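Local coordinates for CoA binding domain protein (Escherichia coli, PDB 3QA9) that belongs to the CoA-binding-domain family and folds as a Rossmann-like parallel sheet flanked by helices, at residues E14-Y19 and V101-Y106; Y19-L24 and G46-P51. All blocks are in the same frame, centred on the assembly; numbering follows the deposited sequence.

Contact 1 of 2, residues E14-Y19 and V101-Y106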
ATOM      1  N   GLU A  14      10.265   9.124  -5.034  1.00 15.21           N
ATOM      2  CA  GLU A  14      10.703   8.107  -5.983  1.00 14.24           C
ATOM      3  C   GLU A  14       9.802   6.886  -5.981  1.00 15.06           C
ATOM      4  O   GLU A  14       9.475   6.333  -7.025  1.00 14.01           O
ATOM      5  CB  GLU A  14      12.148   7.691  -5.679  1.00 14.97           C
ATOM      6  CG  GLU A  14      13.147   8.780  -6.016  1.00 19.95           C
ATOM      7  CD  GLU A  14      14.592   8.405  -5.724  1.00 21.87           C
ATOM      8  OE1 GLU A  14      14.935   7.220  -5.841  1.00 26.22           O
ATOM      9  OE2 GLU A  14      15.382   9.308  -5.399  1.00 24.65           O
ATOM     10  N   ILE A  15       9.398   6.465  -4.794  1.00 14.24           N
ATOM     11  CA  ILE A  15       8.523   5.309  -4.677  1.00 13.70           C
ATOM     12  C   ILE A  15       7.196   5.547  -5.390  1.00 14.38           C
ATOM     13  O   ILE A  15       6.714   4.693  -6.136  1.00 14.51           O
ATOM     14  CB  ILE A  15       8.253   4.991  -3.197  1.00 14.99           C
ATOM     15  CG1 ILE A  15       9.537   4.468  -2.543  1.00 14.34           C
ATOM     16  CG2 ILE A  15       7.130   3.982  -3.078  1.00 13.59           C
ATOM     17  CD1 ILE A  15       9.444   4.375  -1.032  1.00 16.79           C
ATOM     18  N   LEU A  16       6.611   6.716  -5.161  1.00 14.73           N
ATOM     19  CA  LEU A  16       5.329   7.061  -5.768  1.00 15.63           C
ATOM     20  C   LEU A  16       5.413   7.282  -7.269  1.00 17.60           C
ATOM     21  O   LEU A  16       4.448   7.043  -7.993  1.00 17.95           O
ATOM     22  CB  LEU A  16       4.762   8.314  -5.115  1.00 14.40           C
ATOM     23  CG  LEU A  16       4.373   8.192  -3.641  1.00 15.66           C
ATOM     24  CD1 LEU A  16       3.971   9.562  -3.122  1.00 17.81           C
ATOM     25  CD2 LEU A  16       3.237   7.190  -3.483  1.00 15.44           C
ATOM     26  N   THR A  17       6.563   7.751  -7.736  1.00 17.11           N
ATOM     27  CA  THR A  17       6.721   7.991  -9.155  1.00 20.15           C
ATOM     28  C   THR A  17       7.117   6.765  -9.951  1.00 20.29           C
ATOM     29  O   THR A  17       6.673   6.579 -11.072  1.00 17.96           O
ATOM     30  CB  THR A  17       7.747   9.102  -9.414  1.00 20.25           C
ATOM     31  OG1 THR A  17       8.992   8.753  -8.814  1.00 25.73           O
ATOM     32  CG2 THR A  17       7.282  10.377  -8.839  1.00 20.86           C
ATOM     33  N   ARG A  18       7.945   5.914  -9.369  1.00 21.23           N
ATOM     34  CA  ARG A  18       8.420   4.736 -10.082  1.00 20.83           C
ATOM     35  C   ARG A  18       7.562   3.475 -10.067  1.00 21.79           C
ATOM     36  O   ARG A  18       7.580   2.693 -11.022  1.00 20.03           O
ATOM     37  CB  ARG A  18       9.834   4.393  -9.599  1.00 23.61           C
ATOM     38  CG  ARG A  18      10.805   5.549  -9.757  1.00 26.39           C
ATOM     39  CD  ARG A  18      12.199   5.195  -9.276  1.00 32.38           C
ATOM     40  NE  ARG A  18      13.110   6.332  -9.393  1.00 34.29           N
ATOM     41  CZ  ARG A  18      14.393   6.302  -9.050  1.00 36.60           C
ATOM     42  NH1 ARG A  18      14.925   5.187  -8.564  1.00 37.68           N
ATOM     43  NH2 ARG A  18      15.146   7.387  -9.191  1.00 36.99           N
ATOM     44  N   TYR A  19       6.801   3.279  -9.000  1.00 19.47           N
ATOM     45  CA  TYR A  19       5.975   2.082  -8.860  1.00 18.90           C
ATOM     46  C   TYR A  19       4.483   2.347  -8.982  1.00 20.90           C
ATOM     47  O   TYR A  19       3.906   3.044  -8.162  1.00 20.28           O
ATOM     48  CB  TYR A  19       6.266   1.447  -7.513  1.00 18.49           C
ATOM     49  CG  TYR A  19       7.711   1.066  -7.334  1.00 17.17           C
ATOM     50  CD1 TYR A  19       8.392   1.400  -6.173  1.00 15.34           C
ATOM     51  CD2 TYR A  19       8.375   0.318  -8.301  1.00 16.54           C
ATOM     52  CE1 TYR A  19       9.694   0.998  -5.968  1.00 14.09           C
ATOM     53  CE2 TYR A  19       9.684  -0.092  -8.116  1.00 16.07           C
ATOM     54  CZ  TYR A  19      10.336   0.250  -6.942  1.00 15.69           C
ATOM     55  OH  TYR A  19      11.632  -0.138  -6.733  1.00 16.84           O
ATOM     56  N   VAL A 101       8.217  -2.736  -2.112  1.00 13.77           N
ATOM     57  CA  VAL A 101       7.919  -1.876  -0.990  1.00 11.98           C
ATOM     58  C   VAL A 101       6.749  -2.312  -0.145  1.00 13.04           C
ATOM     59  O   VAL A 101       5.763  -2.803  -0.641  1.00 12.97           O
ATOM     60  CB  VAL A 101       7.599  -0.456  -1.515  1.00 12.16           C
ATOM     61  CG1 VAL A 101       7.146   0.471  -0.369  1.00 13.97           C
ATOM     62  CG2 VAL A 101       8.807   0.108  -2.244  1.00 11.55           C
ATOM     63  N   VAL A 102       6.893  -2.142   1.152  1.00 12.96           N
ATOM     64  CA  VAL A 102       5.805  -2.414   2.057  1.00 12.91           C
ATOM     65  C   VAL A 102       5.496  -1.076   2.698  1.00 12.00           C
ATOM     66  O   VAL A 102       6.337  -0.499   3.370  1.00 11.05           O
ATOM     67  CB  VAL A 102       6.171  -3.417   3.136  1.00 12.83           C
ATOM     68  CG1 VAL A 102       5.106  -3.404   4.177  1.00 14.93           C
ATOM     69  CG2 VAL A 102       6.289  -4.807   2.536  1.00 14.99           C
ATOM     70  N   TRP A 103       4.290  -0.579   2.457  1.00 11.26           N
ATOM     71  CA  TRP A 103       3.867   0.707   2.991  1.00 12.60           C
ATOM     72  C   TRP A 103       2.869   0.531   4.134  1.00 12.98           C
ATOM     73  O   TRP A 103       1.759   0.047   3.928  1.00 13.28           O
ATOM     74  CB  TRP A 103       3.245   1.546   1.860  1.00 11.71           C
ATOM     75  CG  TRP A 103       2.974   2.993   2.186  1.00 10.30           C
ATOM     76  CD1 TRP A 103       2.189   3.476   3.193  1.00 11.91           C
ATOM     77  CD2 TRP A 103       3.456   4.142   1.471  1.00 12.31           C
ATOM     78  NE1 TRP A 103       2.141   4.846   3.146  1.00  9.59           N
ATOM     79  CE2 TRP A 103       2.900   5.284   2.089  1.00 10.26           C
ATOM     80  CE3 TRP A 103       4.279   4.315   0.346  1.00 11.96           C
ATOM     81  CZ2 TRP A 103       3.166   6.584   1.647  1.00 11.32           C
ATOM     82  CZ3 TRP A 103       4.543   5.614  -0.101  1.00 12.21           C
ATOM     83  CH2 TRP A 103       3.976   6.729   0.543  1.00 11.90           C
ATOM     84  N   PHE A 104       3.281   0.898   5.341  1.00 12.31           N
ATOM     85  CA  PHE A 104       2.404   0.804   6.505  1.00 13.21           C
ATOM     86  C   PHE A 104       1.635   2.110   6.683  1.00 13.12           C
ATOM     87  O   PHE A 104       2.217   3.134   7.051  1.00 12.75           O
ATOM     88  CB  PHE A 104       3.205   0.555   7.788  1.00 12.31           C
ATOM     89  CG  PHE A 104       3.939  -0.756   7.817  1.00 12.07           C
ATOM     90  CD1 PHE A 104       5.201  -0.880   7.234  1.00 12.41           C
ATOM     91  CD2 PHE A 104       3.395  -1.855   8.478  1.00 12.51           C
ATOM     92  CE1 PHE A 104       5.908  -2.083   7.311  1.00 13.41           C
ATOM     93  CE2 PHE A 104       4.095  -3.063   8.559  1.00 13.72           C
ATOM     94  CZ  PHE A 104       5.356  -3.172   7.977  1.00 13.75           C
ATOM     95  N   GLN A 105       0.334   2.083   6.421  1.00 13.89           N
ATOM     96  CA  GLN A 105      -0.483   3.281   6.594  1.00 14.86           C
ATOM     97  C   GLN A 105      -0.529   3.617   8.086  1.00 16.12           C
ATOM     98  O   GLN A 105      -0.019   2.865   8.918  1.00 17.16           O
ATOM     99  CB  GLN A 105      -1.904   3.034   6.061  1.00 14.29           C
ATOM    100  CG  GLN A 105      -1.965   2.826   4.550  1.00 13.32           C
ATOM    101  CD  GLN A 105      -1.951   4.128   3.767  1.00 15.98           C
ATOM    102  OE1 GLN A 105      -1.343   4.219   2.696  1.00 15.36           O
ATOM    103  NE2 GLN A 105      -2.640   5.138   4.287  1.00 15.42           N
ATOM    104  N   TYR A 106      -1.137   4.742   8.436  1.00 15.92           N
ATOM    105  CA  TYR A 106      -1.214   5.122   9.842  1.00 16.69           C
ATOM    106  C   TYR A 106      -1.760   4.046  10.739  1.00 16.44           C
ATOM    107  O   TYR A 106      -2.742   3.406  10.416  1.00 15.52           O
ATOM    108  CB  TYR A 106      -2.097   6.337  10.034  1.00 17.37           C
ATOM    109  CG  TYR A 106      -1.677   7.529   9.265  1.00 19.09           C
ATOM    110  CD1 TYR A 106      -2.541   8.095   8.348  1.00 22.01           C
ATOM    111  CD2 TYR A 106      -0.434   8.106   9.464  1.00 21.01           C
ATOM    112  CE1 TYR A 106      -2.209   9.224   7.671  1.00 24.95           C
ATOM    113  CE2 TYR A 106      -0.070   9.254   8.783  1.00 24.66           C
ATOM    114  CZ  TYR A 106      -0.971   9.799   7.876  1.00 24.82           C
ATOM    115  OH  TYR A 106      -0.683  10.943   7.190  1.00 28.90           O
TER
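Leu16 meets the six-membered ring of Trp103 at about a right angle, its CD2 lying 4.0 Å from Trp103 CZ3 and almost as near CH2. The indole is swung out to this point because its CG stands anti to the backbone N (chi1 -170°), which carries the benzo end to the helix. Ile15 reaches the same ring from another direction: its CG2 comes in at the edge, near the ring plane, 4.3 Å from Trp103 CZ3. That methyl also rests on a second side chain of the strand, with Ile15 CG2 4.3 Å from Val101 CG2. Helix 9-18 thus packs across one face of a Rossmann-type parallel sheet, its segment 14-18 running at 118° to strand 101-104, and Val101 and Trp103, two residues apart, both point toward it. Just past the helix, Tyr19 meets Val101 obliquely, its CE1 3.9 Å from Val101 CG2. All these cross-segment contacts are apolar; the one polar atom of the indole, NE1, is satisfied by the carbonyl oxygen of Arg128. Met130 and Glu133 of helix 130-137 touch both Leu16 and Trp103, while Ile123 and Val125 of the edge strand 123-126 lie against Ile15.

Contact 2 of 2, residues Y19-L24 and G46-P51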
ATOM      1  N   TYR A  19       6.801   3.279  -9.000  1.00 19.47           N
ATOM      2  CA  TYR A  19       5.975   2.082  -8.860  1.00 18.90           C
ATOM      3  C   TYR A  19       4.483   2.347  -8.982  1.00 20.90           C
ATOM      4  O   TYR A  19       3.906   3.044  -8.162  1.00 20.28           O
ATOM      5  CB  TYR A  19       6.266   1.447  -7.513  1.00 18.49           C
ATOM      6  CG  TYR A  19       7.711   1.066  -7.334  1.00 17.17           C
ATOM      7  CD1 TYR A  19       8.392   1.400  -6.173  1.00 15.34           C
ATOM      8  CD2 TYR A  19       8.375   0.318  -8.301  1.00 16.54           C
ATOM      9  CE1 TYR A  19       9.694   0.998  -5.968  1.00 14.09           C
ATOM     10  CE2 TYR A  19       9.684  -0.092  -8.116  1.00 16.07           C
ATOM     11  CZ  TYR A  19      10.336   0.250  -6.942  1.00 15.69           C
ATOM     12  OH  TYR A  19      11.632  -0.138  -6.733  1.00 16.84           O
ATOM     13  N   LYS A  20       3.853   1.770  -9.995  1.00 19.34           N
ATOM     14  CA  LYS A  20       2.435   1.997 -10.189  1.00 20.85           C
ATOM     15  C   LYS A  20       1.557   0.786  -9.893  1.00 21.14           C
ATOM     16  O   LYS A  20       0.342   0.904  -9.844  1.00 20.40           O
ATOM     17  CB  LYS A  20       2.190   2.501 -11.620  1.00 23.71           C
ATOM     18  CG  LYS A  20       2.995   3.735 -11.999  1.00 25.95           C
ATOM     19  CD  LYS A  20       2.623   4.986 -11.201  1.00 27.58           C
ATOM     20  CE  LYS A  20       3.644   6.098 -11.437  1.00 29.44           C
ATOM     21  NZ  LYS A  20       3.311   7.413 -10.834  1.00 31.70           N
ATOM     22  N   LYS A  21       2.173  -0.371  -9.682  1.00 19.88           N
ATOM     23  CA  LYS A  21       1.425  -1.596  -9.410  1.00 19.55           C
ATOM     24  C   LYS A  21       1.267  -1.796  -7.896  1.00 19.14           C
ATOM     25  O   LYS A  21       2.193  -2.238  -7.209  1.00 18.13           O
ATOM     26  CB  LYS A  21       2.139  -2.796 -10.068  1.00 21.00           C
ATOM     27  CG  LYS A  21       2.510  -2.594 -11.562  1.00 23.46           C
ATOM     28  CD  LYS A  21       1.452  -3.130 -12.555  1.00 29.93           C
ATOM     29  CE  LYS A  21       1.685  -2.735 -14.031  1.00 30.99           C
ATOM     30  NZ  LYS A  21       0.413  -2.419 -14.805  1.00 33.39           N
ATOM     31  N   ILE A  22       0.075  -1.480  -7.391  1.00 19.22           N
ATOM     32  CA  ILE A  22      -0.213  -1.564  -5.957  1.00 19.59           C
ATOM     33  C   ILE A  22      -1.193  -2.642  -5.517  1.00 19.58           C
ATOM     34  O   ILE A  22      -2.228  -2.843  -6.143  1.00 21.72           O
ATOM     35  CB  ILE A  22      -0.825  -0.238  -5.427  1.00 19.32           C
ATOM     36  CG1 ILE A  22      -0.165   0.968  -6.097  1.00 22.07           C
ATOM     37  CG2 ILE A  22      -0.682  -0.173  -3.910  1.00 19.07           C
ATOM     38  CD1 ILE A  22       1.307   1.111  -5.809  1.00 22.18           C
ATOM     39  N   ALA A  23      -0.863  -3.324  -4.427  1.00 18.70           N
ATOM     40  CA  ALA A  23      -1.759  -4.311  -3.829  1.00 18.94           C
ATOM     41  C   ALA A  23      -2.201  -3.616  -2.557  1.00 18.57           C
ATOM     42  O   ALA A  23      -1.403  -3.366  -1.668  1.00 18.25           O
ATOM     43  CB  ALA A  23      -1.032  -5.593  -3.506  1.00 18.03           C
ATOM     44  N   LEU A  24      -3.476  -3.272  -2.484  1.00 18.97           N
ATOM     45  CA  LEU A  24      -3.969  -2.572  -1.318  1.00 17.46           C
ATOM     46  C   LEU A  24      -4.658  -3.531  -0.376  1.00 19.24           C
ATOM     47  O   LEU A  24      -5.778  -3.966  -0.606  1.00 17.26           O
ATOM     48  CB  LEU A  24      -4.902  -1.453  -1.766  1.00 17.78           C
ATOM     49  CG  LEU A  24      -5.203  -0.405  -0.707  1.00 18.47           C
ATOM     50  CD1 LEU A  24      -5.220   0.959  -1.329  1.00 16.73           C
ATOM     51  CD2 LEU A  24      -6.502  -0.720  -0.003  1.00 16.65           C
ATOM     52  N   GLY A  46      -3.690   7.319 -11.950  1.00 22.07           N
ATOM     53  CA  GLY A  46      -2.915   6.409 -12.773  1.00 23.04           C
ATOM     54  C   GLY A  46      -2.268   5.200 -12.129  1.00 22.60           C
ATOM     55  O   GLY A  46      -1.360   4.608 -12.714  1.00 23.41           O
ATOM     56  N   TYR A  47      -2.714   4.815 -10.942  1.00 21.27           N
ATOM     57  CA  TYR A  47      -2.145   3.649 -10.280  1.00 21.32           C
ATOM     58  C   TYR A  47      -2.986   2.430 -10.599  1.00 22.86           C
ATOM     59  O   TYR A  47      -4.194   2.527 -10.764  1.00 22.44           O
ATOM     60  CB  TYR A  47      -2.105   3.862  -8.765  1.00 18.48           C
ATOM     61  CG  TYR A  47      -1.034   4.832  -8.334  1.00 17.66           C
ATOM     62  CD1 TYR A  47       0.260   4.394  -8.048  1.00 17.09           C
ATOM     63  CD2 TYR A  47      -1.300   6.194  -8.257  1.00 15.84           C
ATOM     64  CE1 TYR A  47       1.263   5.302  -7.697  1.00 16.39           C
ATOM     65  CE2 TYR A  47      -0.316   7.104  -7.910  1.00 16.69           C
ATOM     66  CZ  TYR A  47       0.964   6.657  -7.633  1.00 15.01           C
ATOM     67  OH  TYR A  47       1.933   7.580  -7.317  1.00 14.42           O
ATOM     68  N   ASP A  48      -2.331   1.283 -10.690  1.00 22.26           N
ATOM     69  CA  ASP A  48      -3.009   0.027 -10.960  1.00 23.35           C
ATOM     70  C   ASP A  48      -3.117  -0.614  -9.582  1.00 22.62           C
ATOM     71  O   ASP A  48      -2.165  -1.181  -9.059  1.00 22.28           O
ATOM     72  CB  ASP A  48      -2.174  -0.797 -11.957  1.00 26.98           C
ATOM     73  CG  ASP A  48      -2.886  -2.041 -12.432  1.00 31.62           C
ATOM     74  OD1 ASP A  48      -2.287  -2.804 -13.221  1.00 33.36           O
ATOM     75  OD2 ASP A  48      -4.042  -2.252 -12.025  1.00 33.39           O
ATOM     76  N   VAL A  49      -4.301  -0.495  -8.999  1.00 21.76           N
ATOM     77  CA  VAL A  49      -4.541  -0.979  -7.655  1.00 21.88           C
ATOM     78  C   VAL A  49      -5.349  -2.251  -7.525  1.00 21.38           C
ATOM     79  O   VAL A  49      -6.490  -2.304  -7.935  1.00 20.18           O
ATOM     80  CB  VAL A  49      -5.249   0.107  -6.800  1.00 21.55           C
ATOM     81  CG1 VAL A  49      -5.235  -0.316  -5.347  1.00 21.25           C
ATOM     82  CG2 VAL A  49      -4.580   1.451  -6.990  1.00 21.34           C
ATOM     83  N   TYR A  50      -4.745  -3.263  -6.914  1.00 20.91           N
ATOM     84  CA  TYR A  50      -5.410  -4.530  -6.685  1.00 21.53           C
ATOM     85  C   TYR A  50      -5.835  -4.716  -5.250  1.00 21.90           C
ATOM     86  O   TYR A  50      -5.005  -4.886  -4.369  1.00 21.64           O
ATOM     87  CB  TYR A  50      -4.507  -5.697  -7.075  1.00 23.39           C
ATOM     88  CG  TYR A  50      -4.023  -5.650  -8.486  1.00 24.28           C
ATOM     89  CD1 TYR A  50      -2.931  -4.868  -8.842  1.00 24.99           C
ATOM     90  CD2 TYR A  50      -4.626  -6.432  -9.457  1.00 26.71           C
ATOM     91  CE1 TYR A  50      -2.464  -4.849 -10.136  1.00 26.20           C
ATOM     92  CE2 TYR A  50      -4.174  -6.425 -10.759  1.00 25.82           C
ATOM     93  CZ  TYR A  50      -3.086  -5.648 -11.092  1.00 26.80           C
ATOM     94  OH  TYR A  50      -2.629  -5.669 -12.383  1.00 28.14           O
ATOM     95  N   PRO A  51      -7.147  -4.712  -5.003  1.00 21.73           N
ATOM     96  CA  PRO A  51      -7.635  -4.893  -3.635  1.00 22.44           C
ATOM     97  C   PRO A  51      -7.386  -6.268  -3.034  1.00 22.76           C
ATOM     98  O   PRO A  51      -7.490  -7.285  -3.689  1.00 23.87           O
ATOM     99  CB  PRO A  51      -9.131  -4.569  -3.735  1.00 22.51           C
ATOM    100  CG  PRO A  51      -9.475  -4.765  -5.164  1.00 21.92           C
ATOM    101  CD  PRO A  51      -8.239  -4.457  -5.963  1.00 22.16           C
TER
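Two neighbouring parallel strands, 21-25 and 48-52, pair here at one border of the central sheet, as the two strands of a beta-alpha-beta unit whose crossover helix is 34-43. The backbone ladder follows the parallel pattern, in which a residue of one strand bonds through its N-H and its C=O to the two residues flanking its partner on the other. Asp48 N donates to Lys20 O (2.8 Å), and Asp48 O accepts from Ile22 N. Ile22 O in turn takes Tyr50 N at 2.7 Å in a nearly straight bond (176°); Leu24 N follows on Tyr50 O, lying well above that carbonyl's plane, and the ladder runs on to Val52. Ile22 O also sits in plane at the edge of the Tyr50 ring, 3.4 Å from its CD1. On the face carrying Ile22 and Leu24 the packing is apolar: Leu24 CB approaches Val49 CG1 to 3.8 Å, and Met39 of the crossover helix touches both residues. Before the strand, Lys20 bends at chi2 (-65°), which brings its CD obliquely against the Tyr47 ring in an off-centre CH-pi contact, 4.2 Å from the centroid. Lys20 NZ bonds to the carbonyl oxygen of Leu16. On the other face Lys21 NZ forms a salt bridge with Asp48 OD1 (3.2 Å), on the lone pair turned away from OD2, which forms its own with Arg62. Shared between two cations, the Asp48 carboxylate is probably held in its charged form, so the Lys21-Asp48 side of the pair carries a charged link, while Ile22, Leu24 and Val49 pack by hydrocarbon on the other.

Overall arrangement
Tyr19 belongs to both contacts: it is the first residue past helix 9-18 and leads into strand 21-25, so the chain passes directly from the packing of contact 1 to the strand pairing of contact 2. Their centres lie about 10 Å apart, and the two also touch through Leu16 O and Tyr47 OH, at 2.7 Å a probable hydrogen bond. Both reach the same parallel sheet. Strand 77-80 separates 21-25 from 101-104, and Val77 on it touches Val101 and Tyr19 as well as Ile22. Contact 1 sets helix 9-18 on strand 101-104, next to outermost strand 123-126; contact 2 pairs strand 21-25 with outermost strand 48-52, at the other end of the strand order.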